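Sulfoquinovosidase (Escherichia coli, PDB 5AEG) hydrolyses sulfoquinovosyl diacylglycerides and simple sulfoquinovosides such as sulfoquinovosyl glycerol, releasing sulfoquinovose for use as a source of carbon and sulfur. Local coordinates at residues Asn111-Ile117 / Leu217-Ala222; Val487-Leu491 / Lys604-Leu608; Phe591-Glu595 / Leu608-Asp612. One frame throughout, in Å; residues are numbered along the deposited sequence.

From the N terminus, contact 1 comes first: it brings Leu217-Ala222 back to Asn111-Ile117 across 99 intervening residues and joins strands of the N-terminal beta domain. It is complete before contact 2 opens on the helix 486-495 of the TIM barrel. The chain then runs through the rest of the barrel and into the C-terminal beta domain, where Lys604-Leu608 returns to that helix and ties the two domains together. Contact 3 opens within this second loop, at Phe591-Glu595, and ends on the same strand, 607-609. Contacts 2 and 3 share Leu608, with centres about 12 Å apart; the centre of contact 1 lies about 35 Å from that of contact 2.

Contact 1 (Asn111-Ile117 / Leu217-Ala222); sequences NLNHNRI and LWEDKA
Arg116 lays its guanidinium flat over one face of the Trp218 indole, with planes 9° apart and Arg116 CZ 3.6 Å from the centroid of the five-membered ring, a cation-pi stack. NH1 sits by CB and CG of the tryptophan, NH2 reaches across CD2 toward CE3, and NE and CD of the arginine lie over CD1 and NE1. The arginine chain first leaves the 217-222 segment, and its bend at chi2 (-77°) returns the end to the indole. Polar bonds help to fix the group's rotation: Arg116 NH1 donates to Asn115 O at 2.8 Å, coming from above the carbonyl plane, and NH2 forms a salt bridge with Asp59. With a leucine in its place, Asp59 would probably lose its charge partner and this indole face its cationic cover.

The backbone beneath belongs to the antiparallel beta-sandwich of the galactose mutarotase-like domain. Ile117 and Leu217 form a hydrogen-bonded antiparallel pair, Ile117 N to Leu217 O at 3.0 Å and Leu217 N to Ile117 O at 2.9 Å, while Asn115 and Arg116 together face Gly42 of strand 39-49 in a classic beta bulge. The paired side chains lie side by side and point the same way, Ile117 CG2 4.0 Å from Leu217 CD1. The other branch of the isoleucine runs under the turn leading to strand 221-228, where CD1 of Ile117 approaches Glu219 O at 3.4 Å and also borders Ala222 CB. Farther along, Asp220 CA makes a bent CA-H...O contact with His114 O, 3.3 Å away. The Asp220 carboxylate crosses Leu112, whose CD2 lies 3.2 Å from OD2, an oxygen also bonded to Gln108 NE2.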
ATOM      1  N   ASN A 111      33.037   1.861  11.431  1.00 33.79           N
ATOM      2  CA  ASN A 111      32.605   3.192  11.876  1.00 34.43           C
ATOM      3  C   ASN A 111      31.480   3.766  11.016  1.00 37.94           C
ATOM      4  O   ASN A 111      31.277   3.319   9.817  1.00 32.99           O
ATOM      5  CB  ASN A 111      33.821   4.106  11.892  1.00 35.77           C
ATOM      6  CG  ASN A 111      34.412   4.310  10.519  1.00 40.94           C
ATOM      7  OD1 ASN A 111      33.868   5.040   9.684  1.00 43.55           O
ATOM      8  ND2 ASN A 111      35.513   3.672  10.265  1.00 42.72           N
ATOM      9  N   LEU A 112      30.863   4.800  11.600  1.00 31.84           N
ATOM     10  CA  LEU A 112      29.741   5.542  11.028  1.00 40.40           C
ATOM     11  C   LEU A 112      30.051   6.096   9.664  1.00 33.16           C
ATOM     12  O   LEU A 112      29.128   6.258   8.893  1.00 35.80           O
ATOM     13  CB  LEU A 112      29.274   6.728  11.922  1.00 43.54           C
ATOM     14  CG  LEU A 112      28.353   6.507  13.130  1.00 53.69           C
ATOM     15  CD1 LEU A 112      27.983   7.870  13.731  1.00 51.31           C
ATOM     16  CD2 LEU A 112      27.087   5.722  12.792  1.00 57.60           C
ATOM     17  N   ASN A 113      31.329   6.326   9.314  1.00 32.32           N
ATOM     18  CA  ASN A 113      31.624   6.903   8.006  1.00 34.76           C
ATOM     19  C   ASN A 113      31.416   5.944   6.878  1.00 30.19           C
ATOM     20  O   ASN A 113      31.255   6.349   5.746  1.00 28.08           O
ATOM     21  CB  ASN A 113      33.036   7.483   7.936  1.00 36.69           C
ATOM     22  CG  ASN A 113      33.192   8.639   8.892  1.00 46.40           C
ATOM     23  OD1 ASN A 113      32.427   9.572   8.820  1.00 47.76           O
ATOM     24  ND2 ASN A 113      34.052   8.501   9.864  1.00 51.62           N
ATOM     25  N   HIS A 114      31.411   4.664   7.203  1.00 26.29           N
ATOM     26  CA  HIS A 114      31.155   3.672   6.170  1.00 27.06           C
ATOM     27  C   HIS A 114      29.639   3.490   6.168  1.00 25.00           C
ATOM     28  O   HIS A 114      29.103   2.609   6.832  1.00 24.04           O
ATOM     29  CB  HIS A 114      31.886   2.369   6.422  1.00 27.43           C
ATOM     30  CG  HIS A 114      33.331   2.441   6.057  1.00 31.00           C
ATOM     31  ND1 HIS A 114      34.318   1.868   6.821  1.00 30.50           N
ATOM     32  CD2 HIS A 114      33.960   3.055   5.031  1.00 34.86           C
ATOM     33  CE1 HIS A 114      35.496   2.101   6.267  1.00 28.26           C
ATOM     34  NE2 HIS A 114      35.303   2.787   5.161  1.00 34.42           N
ATOM     35  N   ASN A 115      28.966   4.381   5.437  1.00 23.92           N
ATOM     36  CA  ASN A 115      27.480   4.398   5.383  1.00 23.21           C
ATOM     37  C   ASN A 115      26.830   3.682   4.188  1.00 25.05           C
ATOM     38  O   ASN A 115      25.726   4.064   3.740  1.00 22.65           O
ATOM     39  CB  ASN A 115      27.023   5.838   5.448  1.00 24.56           C
ATOM     40  CG  ASN A 115      27.361   6.631   4.204  1.00 23.70           C
ATOM     41  OD1 ASN A 115      28.208   6.262   3.357  1.00 25.65           O
ATOM     42  ND2 ASN A 115      26.618   7.703   4.026  1.00 23.70           N
ATOM     43  N   ARG A 116      27.518   2.691   3.655  1.00 22.49           N
ATOM     44  CA  ARG A 116      27.031   1.798   2.602  1.00 24.70           C
ATOM     45  C   ARG A 116      27.302   0.326   2.985  1.00 26.25           C
ATOM     46  O   ARG A 116      28.384   0.003   3.547  1.00 22.55           O
ATOM     47  CB  ARG A 116      27.664   2.063   1.253  1.00 24.05           C
ATOM     48  CG  ARG A 116      27.431   3.480   0.708  1.00 25.27           C
ATOM     49  CD  ARG A 116      26.011   3.627   0.155  1.00 25.23           C
ATOM     50  NE  ARG A 116      25.660   4.995  -0.283  1.00 24.47           N
ATOM     51  CZ  ARG A 116      25.157   5.978   0.485  1.00 25.28           C
ATOM     52  NH1 ARG A 116      24.956   5.861   1.772  1.00 25.65           N
ATOM     53  NH2 ARG A 116      24.911   7.143  -0.078  1.00 26.09           N
ATOM     54  N   ILE A 117      26.298  -0.522   2.771  1.00 20.16           N
ATOM     55  CA  ILE A 117      26.442  -1.931   2.966  1.00 22.10           C
ATOM     56  C   ILE A 117      25.836  -2.579   1.702  1.00 24.02           C
ATOM     57  O   ILE A 117      24.757  -2.162   1.192  1.00 24.69           O
ATOM     58  CB  ILE A 117      25.711  -2.450   4.243  1.00 20.93           C
ATOM     59  CG1 ILE A 117      26.350  -2.036   5.552  1.00 23.58           C
ATOM     60  CG2 ILE A 117      25.440  -3.975   4.109  1.00 23.62           C
ATOM     61  CD1 ILE A 117      25.359  -2.014   6.751  1.00 24.48           C
ATOM     62  N   LEU A 217      22.064  -1.165   1.384  1.00 21.26           N
ATOM     63  CA  LEU A 217      21.577  -0.245   2.378  1.00 23.11           C
ATOM     64  C   LEU A 217      22.459   1.013   2.443  1.00 24.36           C
ATOM     65  O   LEU A 217      23.704   0.930   2.365  1.00 24.48           O
ATOM     66  CB  LEU A 217      21.523  -0.843   3.798  1.00 26.88           C
ATOM     67  CG  LEU A 217      20.688  -2.061   4.073  1.00 29.85           C
ATOM     68  CD1 LEU A 217      21.468  -3.289   3.810  1.00 30.34           C
ATOM     69  CD2 LEU A 217      20.222  -2.021   5.506  1.00 31.11           C
ATOM     70  N   TRP A 218      21.818   2.165   2.629  1.00 20.19           N
ATOM     71  CA  TRP A 218      22.537   3.422   2.856  1.00 23.20           C
ATOM     72  C   TRP A 218      22.616   3.674   4.338  1.00 21.09           C
ATOM     73  O   TRP A 218      22.042   4.637   4.875  1.00 22.93           O
ATOM     74  CB  TRP A 218      21.872   4.572   2.133  1.00 23.79           C
ATOM     75  CG  TRP A 218      22.042   4.462   0.674  1.00 23.68           C
ATOM     76  CD1 TRP A 218      22.461   3.377  -0.002  1.00 25.06           C
ATOM     77  CD2 TRP A 218      21.665   5.439  -0.324  1.00 22.90           C
ATOM     78  NE1 TRP A 218      22.509   3.641  -1.340  1.00 24.79           N
ATOM     79  CE2 TRP A 218      21.971   4.890  -1.564  1.00 26.71           C
ATOM     80  CE3 TRP A 218      21.169   6.747  -0.267  1.00 25.33           C
ATOM     81  CZ2 TRP A 218      21.790   5.597  -2.763  1.00 28.86           C
ATOM     82  CZ3 TRP A 218      20.961   7.449  -1.467  1.00 26.92           C
ATOM     83  CH2 TRP A 218      21.286   6.879  -2.684  1.00 26.67           C
ATOM     84  N   GLU A 219      23.285   2.785   5.044  1.00 23.93           N
ATOM     85  CA  GLU A 219      23.504   2.948   6.468  1.00 22.57           C
ATOM     86  C   GLU A 219      24.754   2.115   6.835  1.00 23.31           C
ATOM     87  O   GLU A 219      25.238   1.324   6.035  1.00 21.67           O
ATOM     88  CB  GLU A 219      22.312   2.506   7.303  1.00 25.07           C
ATOM     89  CG  GLU A 219      22.158   3.251   8.612  1.00 28.22           C
ATOM     90  CD  GLU A 219      20.793   3.174   9.243  1.00 33.78           C
ATOM     91  OE1 GLU A 219      19.762   2.767   8.608  1.00 31.64           O
ATOM     92  OE2 GLU A 219      20.740   3.539  10.436  1.00 33.07           O
ATOM     93  N   ASP A 220      25.305   2.422   8.003  1.00 23.09           N
ATOM     94  CA  ASP A 220      26.433   1.712   8.573  1.00 24.67           C
ATOM     95  C   ASP A 220      26.097   0.537   9.398  1.00 28.13           C
ATOM     96  O   ASP A 220      27.017  -0.167   9.887  1.00 24.32           O
ATOM     97  CB  ASP A 220      27.199   2.727   9.466  1.00 25.77           C
ATOM     98  CG  ASP A 220      26.362   3.154  10.673  1.00 33.10           C
ATOM     99  OD1 ASP A 220      25.325   3.812  10.479  1.00 32.10           O
ATOM    100  OD2 ASP A 220      26.636   2.728  11.800  1.00 34.39           O
ATOM    101  N   LYS A 221      24.801   0.231   9.567  1.00 28.19           N
ATOM    102  CA  LYS A 221      24.391  -0.937  10.299  1.00 27.32           C
ATOM    103  C   LYS A 221      23.154  -1.504   9.644  1.00 30.96           C
ATOM    104  O   LYS A 221      22.442  -0.796   8.912  1.00 28.25           O
ATOM    105  CB  LYS A 221      24.090  -0.557  11.738  1.00 33.96           C
ATOM    106  CG  LYS A 221      22.810   0.257  11.994  1.00 39.09           C
ATOM    107  CD  LYS A 221      22.804   1.011  13.338  1.00 53.21           C
ATOM    108  CE  LYS A 221      21.508   0.897  14.143  1.00 60.66           C
ATOM    109  NZ  LYS A 221      20.254   1.437  13.532  1.00 74.11           N
ATOM    110  N   ALA A 222      22.903  -2.774   9.881  1.00 27.85           N
ATOM    111  CA  ALA A 222      21.668  -3.408   9.398  1.00 30.07           C
ATOM    112  C   ALA A 222      21.218  -4.506  10.308  1.00 31.58           C
ATOM    113  O   ALA A 222      22.048  -5.268  10.827  1.00 30.00           O
ATOM    114  CB  ALA A 222      21.917  -3.946   8.037  1.00 25.21           C
TER

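Contact 2 (Val487-Leu491 / Lys604-Leu608); sequences VPAAL and KYQYL
The Tyr605 ring meets Pro488 obliquely, its CE1 3.7 Å from Pro488 CD, while one face is covered over its centre by CB of the preceding Lys604; His619 brings a further ring against it. The second flat group, the ring of Tyr607, receives a methyl of Val487, again obliquely. Both tyrosines thus pack on one turn of helix 486-495, a helix of the (beta/alpha)8 barrel characteristic of family 31 glycoside hydrolases, and the contact joins this barrel to the C-terminal beta domain at the start of strand 607-609.

No hydrogen bond links the two segments, so the interface rests on apolar atoms set against one another and against main-chain carbonyls. Lys604 O is the point at which Val487 and Pro488 converge: Val487 CG1 and Pro488 CD each lie 3.3 Å from it. The lysine's own amine turns away to bond Ser137 O. One turn further along the helix, Leu491 spreads its two methyls over different residues, with CD1 3.7 Å from Gln606 O and CD2 3.9 Å from Tyr607 CB, where the leucine and tyrosine side chains cross at about a right angle. Tyr607 holds CG between its backbone N and carbonyl carbon (chi1 62°), which stands the ring up beside the helix, and its hydroxyl is bonded to Phe530 O, also in the barrel. Val487 CG1, anti to its own nitrogen, fills the angle between carbonyl and ring, ending 4.0 Å from Tyr607 CD1.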
ATOM      1  N   VAL A 487      -4.264  -4.812  -9.091  1.00 16.42           N
ATOM      2  CA  VAL A 487      -4.136  -6.210  -8.669  1.00 17.94           C
ATOM      3  C   VAL A 487      -2.751  -6.620  -8.119  1.00 18.02           C
ATOM      4  O   VAL A 487      -2.680  -7.088  -7.013  1.00 17.13           O
ATOM      5  CB  VAL A 487      -4.626  -7.197  -9.737  1.00 19.69           C
ATOM      6  CG1 VAL A 487      -4.674  -8.601  -9.170  1.00 18.27           C
ATOM      7  CG2 VAL A 487      -6.044  -6.815 -10.203  1.00 19.83           C
ATOM      8  N   PRO A 488      -1.634  -6.337  -8.822  1.00 17.69           N
ATOM      9  CA  PRO A 488      -0.339  -6.523  -8.163  1.00 17.23           C
ATOM     10  C   PRO A 488      -0.175  -5.695  -6.920  1.00 17.53           C
ATOM     11  O   PRO A 488       0.437  -6.168  -5.968  1.00 17.43           O
ATOM     12  CB  PRO A 488       0.708  -6.201  -9.232  1.00 20.23           C
ATOM     13  CG  PRO A 488      -0.030  -5.570 -10.352  1.00 21.75           C
ATOM     14  CD  PRO A 488      -1.499  -5.979 -10.223  1.00 17.54           C
ATOM     15  N   ALA A 489      -0.803  -4.511  -6.851  1.00 16.40           N
ATOM     16  CA  ALA A 489      -0.767  -3.706  -5.632  1.00 16.77           C
ATOM     17  C   ALA A 489      -1.409  -4.431  -4.452  1.00 15.81           C
ATOM     18  O   ALA A 489      -0.869  -4.477  -3.324  1.00 15.92           O
ATOM     19  CB  ALA A 489      -1.388  -2.354  -5.934  1.00 13.92           C
ATOM     20  N   ALA A 490      -2.586  -5.025  -4.666  1.00 15.49           N
ATOM     21  CA  ALA A 490      -3.229  -5.806  -3.616  1.00 16.23           C
ATOM     22  C   ALA A 490      -2.393  -7.042  -3.182  1.00 16.47           C
ATOM     23  O   ALA A 490      -2.283  -7.336  -2.005  1.00 18.66           O
ATOM     24  CB  ALA A 490      -4.561  -6.317  -4.080  1.00 16.78           C
ATOM     25  N   LEU A 491      -1.859  -7.741  -4.162  1.00 17.98           N
ATOM     26  CA  LEU A 491      -1.220  -9.030  -3.945  1.00 17.70           C
ATOM     27  C   LEU A 491       0.144  -8.841  -3.289  1.00 17.09           C
ATOM     28  O   LEU A 491       0.496  -9.599  -2.373  1.00 17.09           O
ATOM     29  CB  LEU A 491      -1.034  -9.803  -5.193  1.00 19.04           C
ATOM     30  CG  LEU A 491      -2.365 -10.238  -5.877  1.00 19.99           C
ATOM     31  CD1 LEU A 491      -2.066 -10.962  -7.162  1.00 21.66           C
ATOM     32  CD2 LEU A 491      -3.246 -11.072  -4.957  1.00 24.34           C
ATOM     33  N   LYS A 604      -0.312 -12.181 -12.275  1.00 21.11           N
ATOM     34  CA  LYS A 604      -0.302 -10.753 -11.753  1.00 23.47           C
ATOM     35  C   LYS A 604      -1.684 -10.123 -11.644  1.00 20.91           C
ATOM     36  O   LYS A 604      -1.877  -9.197 -10.834  1.00 18.44           O
ATOM     37  CB  LYS A 604       0.528  -9.863 -12.760  1.00 23.69           C
ATOM     38  CG  LYS A 604       1.905 -10.362 -12.946  1.00 33.71           C
ATOM     39  CD  LYS A 604       2.681  -9.644 -14.085  1.00 34.30           C
ATOM     40  CE  LYS A 604       2.914  -8.243 -13.651  1.00 29.80           C
ATOM     41  NZ  LYS A 604       4.045  -7.714 -14.472  1.00 28.92           N
ATOM     42  N   TYR A 605      -2.623 -10.538 -12.515  1.00 20.60           N
ATOM     43  CA  TYR A 605      -3.900  -9.792 -12.764  1.00 20.65           C
ATOM     44  C   TYR A 605      -5.176 -10.619 -12.377  1.00 20.90           C
ATOM     45  O   TYR A 605      -6.272 -10.300 -12.798  1.00 22.25           O
ATOM     46  CB  TYR A 605      -3.913  -9.265 -14.198  1.00 20.56           C
ATOM     47  CG  TYR A 605      -2.728  -8.350 -14.477  1.00 18.85           C
ATOM     48  CD1 TYR A 605      -2.556  -7.150 -13.741  1.00 19.09           C
ATOM     49  CD2 TYR A 605      -1.775  -8.662 -15.447  1.00 23.05           C
ATOM     50  CE1 TYR A 605      -1.464  -6.327 -13.950  1.00 17.75           C
ATOM     51  CE2 TYR A 605      -0.693  -7.819 -15.690  1.00 21.02           C
ATOM     52  CZ  TYR A 605      -0.542  -6.660 -14.933  1.00 20.43           C
ATOM     53  OH  TYR A 605       0.581  -5.855 -15.147  1.00 20.51           O
ATOM     54  N   GLN A 606      -4.994 -11.632 -11.528  1.00 17.83           N
ATOM     55  CA  GLN A 606      -6.077 -12.348 -10.914  1.00 19.42           C
ATOM     56  C   GLN A 606      -5.729 -12.787  -9.537  1.00 18.94           C
ATOM     57  O   GLN A 606      -4.567 -12.816  -9.129  1.00 19.65           O
ATOM     58  CB  GLN A 606      -6.460 -13.554 -11.822  1.00 20.01           C
ATOM     59  CG  GLN A 606      -5.396 -14.520 -12.074  1.00 19.26           C
ATOM     60  CD  GLN A 606      -5.907 -15.742 -12.857  1.00 19.31           C
ATOM     61  OE1 GLN A 606      -5.941 -15.730 -14.108  1.00 19.95           O
ATOM     62  NE2 GLN A 606      -6.424 -16.715 -12.142  1.00 21.23           N
ATOM     63  N   TYR A 607      -6.802 -13.066  -8.772  1.00 17.81           N
ATOM     64  CA  TYR A 607      -6.743 -13.276  -7.386  1.00 18.47           C
ATOM     65  C   TYR A 607      -7.866 -14.116  -6.902  1.00 20.26           C
ATOM     66  O   TYR A 607      -8.834 -14.321  -7.615  1.00 18.75           O
ATOM     67  CB  TYR A 607      -6.694 -11.963  -6.547  1.00 19.37           C
ATOM     68  CG  TYR A 607      -7.889 -11.076  -6.697  1.00 17.86           C
ATOM     69  CD1 TYR A 607      -8.025 -10.202  -7.824  1.00 20.43           C
ATOM     70  CD2 TYR A 607      -8.886 -11.046  -5.749  1.00 20.00           C
ATOM     71  CE1 TYR A 607      -9.140  -9.363  -7.968  1.00 18.18           C
ATOM     72  CE2 TYR A 607     -10.017 -10.214  -5.902  1.00 18.56           C
ATOM     73  CZ  TYR A 607     -10.127  -9.366  -7.004  1.00 17.83           C
ATOM     74  OH  TYR A 607     -11.238  -8.547  -7.062  1.00 19.24           O
ATOM     75  N   LEU A 608      -7.697 -14.621  -5.686  1.00 17.86           N
ATOM     76  CA  LEU A 608      -8.795 -15.263  -4.956  1.00 20.44           C
ATOM     77  C   LEU A 608      -9.365 -14.254  -3.922  1.00 19.81           C
ATOM     78  O   LEU A 608      -8.617 -13.573  -3.206  1.00 20.35           O
ATOM     79  CB  LEU A 608      -8.301 -16.505  -4.243  1.00 20.27           C
ATOM     80  CG  LEU A 608      -7.772 -17.637  -5.085  1.00 18.99           C
ATOM     81  CD1 LEU A 608      -7.041 -18.711  -4.228  1.00 22.21           C
ATOM     82  CD2 LEU A 608      -8.804 -18.250  -5.978  1.00 22.26           C
TER

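Contact 3 (Phe591-Glu595 / Leu608-Asp612); sequences FLHYE and LLGRD
The guanidinium of Arg611 and the imidazole of His593 are stacked almost parallel, their planes 8° apart and their centres 4.4 Å from each other, whereas the Tyr594 ring stands nearly upright to the same guanidinium, at 84°. This three-way meeting holds the loop between strands 587-588 and 607-609, neighbours in the antiparallel sheet of the C-terminal beta domain, against the short connection from 607-609 to its antiparallel neighbour 613-615, where Arg611 lies.

The arginine chain passes over the imidazole face, and His593 CB lies against the face of the guanidinium. CB of the neighbouring Leu592 lies toward the rim of the opposite imidazole face. Arg611 begins extended, with CG anti to the backbone N, and then bends at chi2, which carries its end across the histidine to the tyrosine. There NH1 donates a nearly straight bond (172°) to Tyr594 OH at 3.0 Å, with the oxygen in the guanidinium plane. The same hydroxyl is also hydrogen-bonded to Asp633 OD2, so two polar partners hold it, and His593 NE2 pairs with Arg588 NH1, which fixes the turn of the imidazole.

Leu608 supplies the apolar side. Its CD1 methyl comes in at the edges of both rings, 3.6 Å from His593 CD2 and 4.0 Å from Tyr594 CE2.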
ATOM      1  N   PHE A 591      -1.470 -19.017  -5.297  1.00 22.93           N
ATOM      2  CA  PHE A 591      -0.528 -20.003  -4.747  1.00 19.92           C
ATOM      3  C   PHE A 591      -0.691 -20.145  -3.254  1.00 21.90           C
ATOM      4  O   PHE A 591      -0.206 -21.106  -2.729  1.00 24.70           O
ATOM      5  CB  PHE A 591       0.902 -19.764  -5.217  1.00 20.39           C
ATOM      6  CG  PHE A 591       1.469 -18.426  -4.825  1.00 19.00           C
ATOM      7  CD1 PHE A 591       1.833 -18.164  -3.531  1.00 22.96           C
ATOM      8  CD2 PHE A 591       1.608 -17.467  -5.757  1.00 20.79           C
ATOM      9  CE1 PHE A 591       2.403 -16.926  -3.190  1.00 25.15           C
ATOM     10  CE2 PHE A 591       2.128 -16.217  -5.431  1.00 22.10           C
ATOM     11  CZ  PHE A 591       2.553 -15.966  -4.165  1.00 19.68           C
ATOM     12  N   LEU A 592      -1.450 -19.282  -2.555  1.00 20.43           N
ATOM     13  CA  LEU A 592      -1.760 -19.535  -1.175  1.00 20.74           C
ATOM     14  C   LEU A 592      -2.587 -20.844  -1.011  1.00 23.93           C
ATOM     15  O   LEU A 592      -2.485 -21.516   0.056  1.00 23.44           O
ATOM     16  CB  LEU A 592      -2.522 -18.453  -0.487  1.00 24.77           C
ATOM     17  CG  LEU A 592      -1.880 -17.075  -0.287  1.00 28.43           C
ATOM     18  CD1 LEU A 592      -2.655 -16.232   0.688  1.00 27.02           C
ATOM     19  CD2 LEU A 592      -0.431 -17.173   0.061  1.00 27.93           C
ATOM     20  N   HIS A 593      -3.398 -21.149  -2.020  1.00 24.43           N
ATOM     21  CA  HIS A 593      -4.297 -22.328  -1.953  1.00 24.44           C
ATOM     22  C   HIS A 593      -4.006 -23.383  -2.965  1.00 24.21           C
ATOM     23  O   HIS A 593      -4.616 -24.434  -2.868  1.00 25.56           O
ATOM     24  CB  HIS A 593      -5.765 -21.913  -1.992  1.00 25.10           C
ATOM     25  CG  HIS A 593      -6.162 -21.085  -0.856  1.00 25.18           C
ATOM     26  ND1 HIS A 593      -6.096 -21.536   0.462  1.00 25.45           N
ATOM     27  CD2 HIS A 593      -6.571 -19.780  -0.795  1.00 24.15           C
ATOM     28  CE1 HIS A 593      -6.482 -20.562   1.269  1.00 27.11           C
ATOM     29  NE2 HIS A 593      -6.785 -19.493   0.525  1.00 24.40           N
ATOM     30  N   TYR A 594      -3.167 -23.127  -3.977  1.00 21.06           N
ATOM     31  CA  TYR A 594      -2.832 -24.035  -5.090  1.00 21.23           C
ATOM     32  C   TYR A 594      -1.300 -24.068  -5.150  1.00 21.21           C
ATOM     33  O   TYR A 594      -0.713 -23.837  -6.154  1.00 22.41           O
ATOM     34  CB  TYR A 594      -3.504 -23.607  -6.458  1.00 23.56           C
ATOM     35  CG  TYR A 594      -4.998 -23.604  -6.291  1.00 22.73           C
ATOM     36  CD1 TYR A 594      -5.743 -24.791  -6.489  1.00 23.35           C
ATOM     37  CD2 TYR A 594      -5.675 -22.486  -5.820  1.00 21.33           C
ATOM     38  CE1 TYR A 594      -7.117 -24.841  -6.188  1.00 25.72           C
ATOM     39  CE2 TYR A 594      -7.068 -22.502  -5.579  1.00 21.91           C
ATOM     40  CZ  TYR A 594      -7.801 -23.665  -5.818  1.00 24.74           C
ATOM     41  OH  TYR A 594      -9.131 -23.779  -5.497  1.00 23.66           O
ATOM     42  N   GLU A 595      -0.660 -24.402  -4.024  1.00 22.39           N
ATOM     43  CA  GLU A 595       0.808 -24.332  -3.905  1.00 27.15           C
ATOM     44  C   GLU A 595       1.568 -25.158  -4.867  1.00 29.64           C
ATOM     45  O   GLU A 595       2.660 -24.755  -5.281  1.00 27.26           O
ATOM     46  CB  GLU A 595       1.276 -24.721  -2.482  1.00 29.20           C
ATOM     47  CG  GLU A 595       1.084 -23.669  -1.434  1.00 30.34           C
ATOM     48  CD  GLU A 595       1.870 -23.965  -0.167  1.00 31.79           C
ATOM     49  OE1 GLU A 595       2.660 -24.964  -0.171  1.00 31.67           O
ATOM     50  OE2 GLU A 595       1.774 -23.183   0.804  1.00 26.32           O
ATOM     51  N   LEU A 608      -7.697 -14.621  -5.686  1.00 17.86           N
ATOM     52  CA  LEU A 608      -8.795 -15.263  -4.956  1.00 20.44           C
ATOM     53  C   LEU A 608      -9.365 -14.254  -3.922  1.00 19.81           C
ATOM     54  O   LEU A 608      -8.617 -13.573  -3.206  1.00 20.35           O
ATOM     55  CB  LEU A 608      -8.301 -16.505  -4.243  1.00 20.27           C
ATOM     56  CG  LEU A 608      -7.772 -17.637  -5.085  1.00 18.99           C
ATOM     57  CD1 LEU A 608      -7.041 -18.711  -4.228  1.00 22.21           C
ATOM     58  CD2 LEU A 608      -8.804 -18.250  -5.978  1.00 22.26           C
ATOM     59  N   LEU A 609     -10.668 -14.144  -3.878  1.00 18.51           N
ATOM     60  CA  LEU A 609     -11.403 -13.374  -2.856  1.00 19.28           C
ATOM     61  C   LEU A 609     -11.832 -14.381  -1.825  1.00 21.32           C
ATOM     62  O   LEU A 609     -12.724 -15.171  -2.081  1.00 19.99           O
ATOM     63  CB  LEU A 609     -12.593 -12.642  -3.450  1.00 18.87           C
ATOM     64  CG  LEU A 609     -13.411 -11.680  -2.584  1.00 19.69           C
ATOM     65  CD1 LEU A 609     -12.571 -10.451  -2.135  1.00 20.98           C
ATOM     66  CD2 LEU A 609     -14.656 -11.204  -3.318  1.00 20.05           C
ATOM     67  N   GLY A 610     -11.227 -14.298  -0.645  1.00 19.35           N
ATOM     68  CA  GLY A 610     -11.303 -15.398   0.345  1.00 21.85           C
ATOM     69  C   GLY A 610     -10.776 -16.679  -0.324  1.00 20.98           C
ATOM     70  O   GLY A 610      -9.993 -16.635  -1.271  1.00 21.07           O
ATOM     71  N   ARG A 611     -11.201 -17.827   0.212  1.00 21.54           N
ATOM     72  CA  ARG A 611     -10.818 -19.127  -0.335  1.00 22.80           C
ATOM     73  C   ARG A 611     -11.502 -19.561  -1.640  1.00 22.99           C
ATOM     74  O   ARG A 611     -10.873 -20.255  -2.463  1.00 22.63           O
ATOM     75  CB  ARG A 611     -11.089 -20.190   0.750  1.00 22.12           C
ATOM     76  CG  ARG A 611     -10.752 -21.632   0.417  1.00 27.56           C
ATOM     77  CD  ARG A 611      -9.313 -21.916   0.179  1.00 32.98           C
ATOM     78  NE  ARG A 611      -9.046 -23.304  -0.359  1.00 35.63           N
ATOM     79  CZ  ARG A 611      -8.992 -23.614  -1.665  1.00 39.74           C
ATOM     80  NH1 ARG A 611      -9.188 -22.669  -2.678  1.00 30.97           N
ATOM     81  NH2 ARG A 611      -8.735 -24.869  -1.988  1.00 36.92           N
ATOM     82  N   ASP A 612     -12.766 -19.159  -1.846  1.00 22.46           N
ATOM     83  CA  ASP A 612     -13.659 -19.897  -2.766  1.00 21.99           C
ATOM     84  C   ASP A 612     -14.070 -19.128  -4.016  1.00 24.81           C
ATOM     85  O   ASP A 612     -14.799 -19.662  -4.855  1.00 22.93           O
ATOM     86  CB  ASP A 612     -14.909 -20.310  -1.962  1.00 22.52           C
ATOM     87  CG  ASP A 612     -14.627 -21.388  -0.894  1.00 25.35           C
ATOM     88  OD1 ASP A 612     -13.670 -22.088  -1.084  1.00 24.25           O
ATOM     89  OD2 ASP A 612     -15.330 -21.459   0.122  1.00 27.43           O
TER